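PDB 5V9X: ATP-dependent DNA helicase from Mycobacterium smegmatis, which probably couples ATP hydrolysis to 3'-to-5' movement along a single DNA strand, unwinding RNA:DNA hybrids. Local coordinates for residues E39-A44 against A79-I84. Numbering follows the deposited sequence.
Sequences EWFTTA and AFLWAI
Beside the nucleotide pocket of the first RecA-like helicase domain, Leu-81 of helix 75-88, the helix that follows the probable P-loop (Walker A), rests its two methyls against the adjoining rings of Trp-40 and Phe-41 of helix 35-44. The contact is small and wholly apolar, burying 96 Å² in all, and the helices are held well apart: the CA atoms of Phe-41 and Leu-81 are 9.4 Å from each other. The two branches of the leucine divide the work. CD1 meets the six-membered part of the indole, 3.9 Å from CZ3 of Trp-40, while CD2 lies 4.0 Å from CD2 of Phe-41; both methyls approach their rings obliquely. Each aromatic ring is extended from its helix, with CG opposite the backbone N (chi1 165° for Trp-40, -168° for Phe-41), which lets consecutive residues present both rings to one leucine. Within helix 35-44, CB of Ala-44 lies 3.7 Å above one face of the Trp-40 ring, near its rim. Three residues after Trp-40, Thr-43 OG1 donates a 2.8 Å hydrogen bond to Trp-40 O, tilted 19° from the carbonyl plane, and is also bonded to Arg-126. Phe-41, a residue of the nucleotide pocket, touches the bound AMP-PNP and meets Trp-56 of helix 50-60 edge-to-face. Trp-56 also touches Leu-81, closing a cluster of three helices. Helix 118-130 packs against Trp-40 through Pro-120 and Val-127, and just before Leu-81 in helix 75-88, Ala-79 and Phe-80 touch Ile-189 of strand 187-191 in the parallel sheet.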
loop_
_atom_site.group_PDB
_atom_site.type_symbol
_atom_site.label_atom_id
_atom_site.label_comp_id
_atom_site.label_asym_id
_atom_site.label_seq_id
_atom_site.Cartn_x
_atom_site.Cartn_y
_atom_site.Cartn_z
ATOM N N GLU A 39 38.525 6.506 4.936
ATOM C CA GLU A 39 39.102 7.466 4.002
ATOM C C GLU A 39 38.190 7.690 2.804
ATOM O O GLU A 39 38.078 8.817 2.311
ATOM C CB GLU A 39 40.486 7.010 3.537
ATOM C CG GLU A 39 41.137 7.987 2.556
ATOM C CD GLU A 39 42.633 7.791 2.416
ATOM O OE1 GLU A 39 43.051 6.940 1.602
ATOM O OE2 GLU A 39 43.392 8.489 3.122
ATOM N N TRP A 40 37.529 6.636 2.319
ATOM C CA TRP A 40 36.638 6.813 1.178
ATOM C C TRP A 40 35.463 7.714 1.532
ATOM O O TRP A 40 35.187 8.694 0.829
ATOM C CB TRP A 40 36.117 5.475 0.661
ATOM C CG TRP A 40 34.945 5.720 -0.234
ATOM C CD1 TRP A 40 34.982 6.187 -1.514
ATOM C CD2 TRP A 40 33.558 5.584 0.104
ATOM N NE1 TRP A 40 33.707 6.321 -2.006
ATOM C CE2 TRP A 40 32.814 5.961 -1.032
ATOM C CE3 TRP A 40 32.875 5.170 1.251
ATOM C CZ2 TRP A 40 31.421 5.937 -1.053
ATOM C CZ3 TRP A 40 31.491 5.144 1.228
ATOM C CH2 TRP A 40 30.780 5.522 0.083
ATOM N N PHE A 41 34.746 7.385 2.612
ATOM C CA PHE A 41 33.564 8.159 2.978
ATOM C C PHE A 41 33.907 9.625 3.207
ATOM O O PHE A 41 33.085 10.505 2.927
ATOM C CB PHE A 41 32.904 7.560 4.223
ATOM C CG PHE A 41 31.533 8.113 4.510
ATOM C CD1 PHE A 41 31.377 9.280 5.242
ATOM C CD2 PHE A 41 30.401 7.465 4.046
ATOM C CE1 PHE A 41 30.121 9.791 5.499
ATOM C CE2 PHE A 41 29.139 7.971 4.305
ATOM C CZ PHE A 41 29.000 9.136 5.032
ATOM N N THR A 42 35.114 9.907 3.702
ATOM C CA THR A 42 35.525 11.291 3.901
ATOM C C THR A 42 35.723 12.007 2.569
ATOM O O THR A 42 35.372 13.184 2.431
ATOM C CB THR A 42 36.802 11.340 4.742
ATOM O OG1 THR A 42 36.520 10.858 6.061
ATOM C CG2 THR A 42 37.334 12.760 4.840
ATOM N N THR A 43 36.273 11.313 1.572
ATOM C CA THR A 43 36.467 11.919 0.261
ATOM C C THR A 43 35.188 11.968 -0.565
ATOM O O THR A 43 35.175 12.617 -1.617
ATOM C CB THR A 43 37.547 11.166 -0.526
ATOM O OG1 THR A 43 37.111 9.826 -0.784
ATOM C CG2 THR A 43 38.850 11.128 0.255
ATOM N N ALA A 44 34.119 11.311 -0.116
ATOM C CA ALA A 44 32.867 11.246 -0.860
ATOM C C ALA A 44 31.805 12.203 -0.337
ATOM O O ALA A 44 31.039 12.759 -1.130
ATOM C CB ALA A 44 32.314 9.818 -0.836
ATOM N N ALA A 79 22.634 1.431 6.470
ATOM C CA ALA A 79 22.408 0.001 6.628
ATOM C C ALA A 79 23.506 -0.838 5.987
ATOM O O ALA A 79 23.735 -1.975 6.414
ATOM C CB ALA A 79 21.051 -0.382 6.038
ATOM N N PHE A 80 24.200 -0.305 4.984
ATOM C CA PHE A 80 25.124 -1.103 4.189
ATOM C C PHE A 80 26.582 -0.964 4.608
ATOM O O PHE A 80 27.317 -1.955 4.576
ATOM C CB PHE A 80 24.997 -0.741 2.705
ATOM C CG PHE A 80 24.016 -1.594 1.952
ATOM C CD1 PHE A 80 24.366 -2.868 1.532
ATOM C CD2 PHE A 80 22.748 -1.122 1.655
ATOM C CE1 PHE A 80 23.469 -3.657 0.835
ATOM C CE2 PHE A 80 21.845 -1.906 0.958
ATOM C CZ PHE A 80 22.206 -3.174 0.548
ATOM N N LEU A 81 27.016 0.235 5.015
ATOM C CA LEU A 81 28.449 0.524 5.070
ATOM C C LEU A 81 29.181 -0.381 6.053
ATOM O O LEU A 81 30.294 -0.840 5.769
ATOM C CB LEU A 81 28.686 1.990 5.430
ATOM C CG LEU A 81 30.133 2.441 5.209
ATOM C CD1 LEU A 81 30.481 2.387 3.727
ATOM C CD2 LEU A 81 30.375 3.829 5.776
ATOM N N TRP A 82 28.585 -0.644 7.218
ATOM C CA TRP A 82 29.248 -1.509 8.189
ATOM C C TRP A 82 29.435 -2.914 7.633
ATOM O O TRP A 82 30.508 -3.512 7.770
ATOM C CB TRP A 82 28.463 -1.553 9.500
ATOM C CG TRP A 82 29.137 -2.416 10.519
ATOM C CD1 TRP A 82 28.794 -3.687 10.874
ATOM C CD2 TRP A 82 30.298 -2.083 11.290
ATOM N NE1 TRP A 82 29.659 -4.160 11.832
ATOM C CE2 TRP A 82 30.592 -3.195 12.104
ATOM C CE3 TRP A 82 31.111 -0.949 11.377
ATOM C CZ2 TRP A 82 31.664 -3.205 12.994
ATOM C CZ3 TRP A 82 32.176 -0.962 12.262
ATOM C CH2 TRP A 82 32.442 -2.081 13.058
ATOM N N ALA A 83 28.393 -3.461 7.002
ATOM C CA ALA A 83 28.526 -4.763 6.359
ATOM C C ALA A 83 29.536 -4.709 5.220
ATOM O O ALA A 83 30.282 -5.671 4.996
ATOM C CB ALA A 83 27.165 -5.239 5.852
ATOM N N ILE A 84 29.577 -3.590 4.493
ATOM C CA ILE A 84 30.562 -3.426 3.427
ATOM C C ILE A 84 31.969 -3.391 4.005
ATOM O O ILE A 84 32.904 -3.977 3.443
ATOM C CB ILE A 84 30.255 -2.158 2.608
ATOM C CG1 ILE A 84 28.932 -2.311 1.856
ATOM C CG2 ILE A 84 31.389 -1.853 1.637
ATOM C CD1 ILE A 84 28.425 -1.021 1.253
#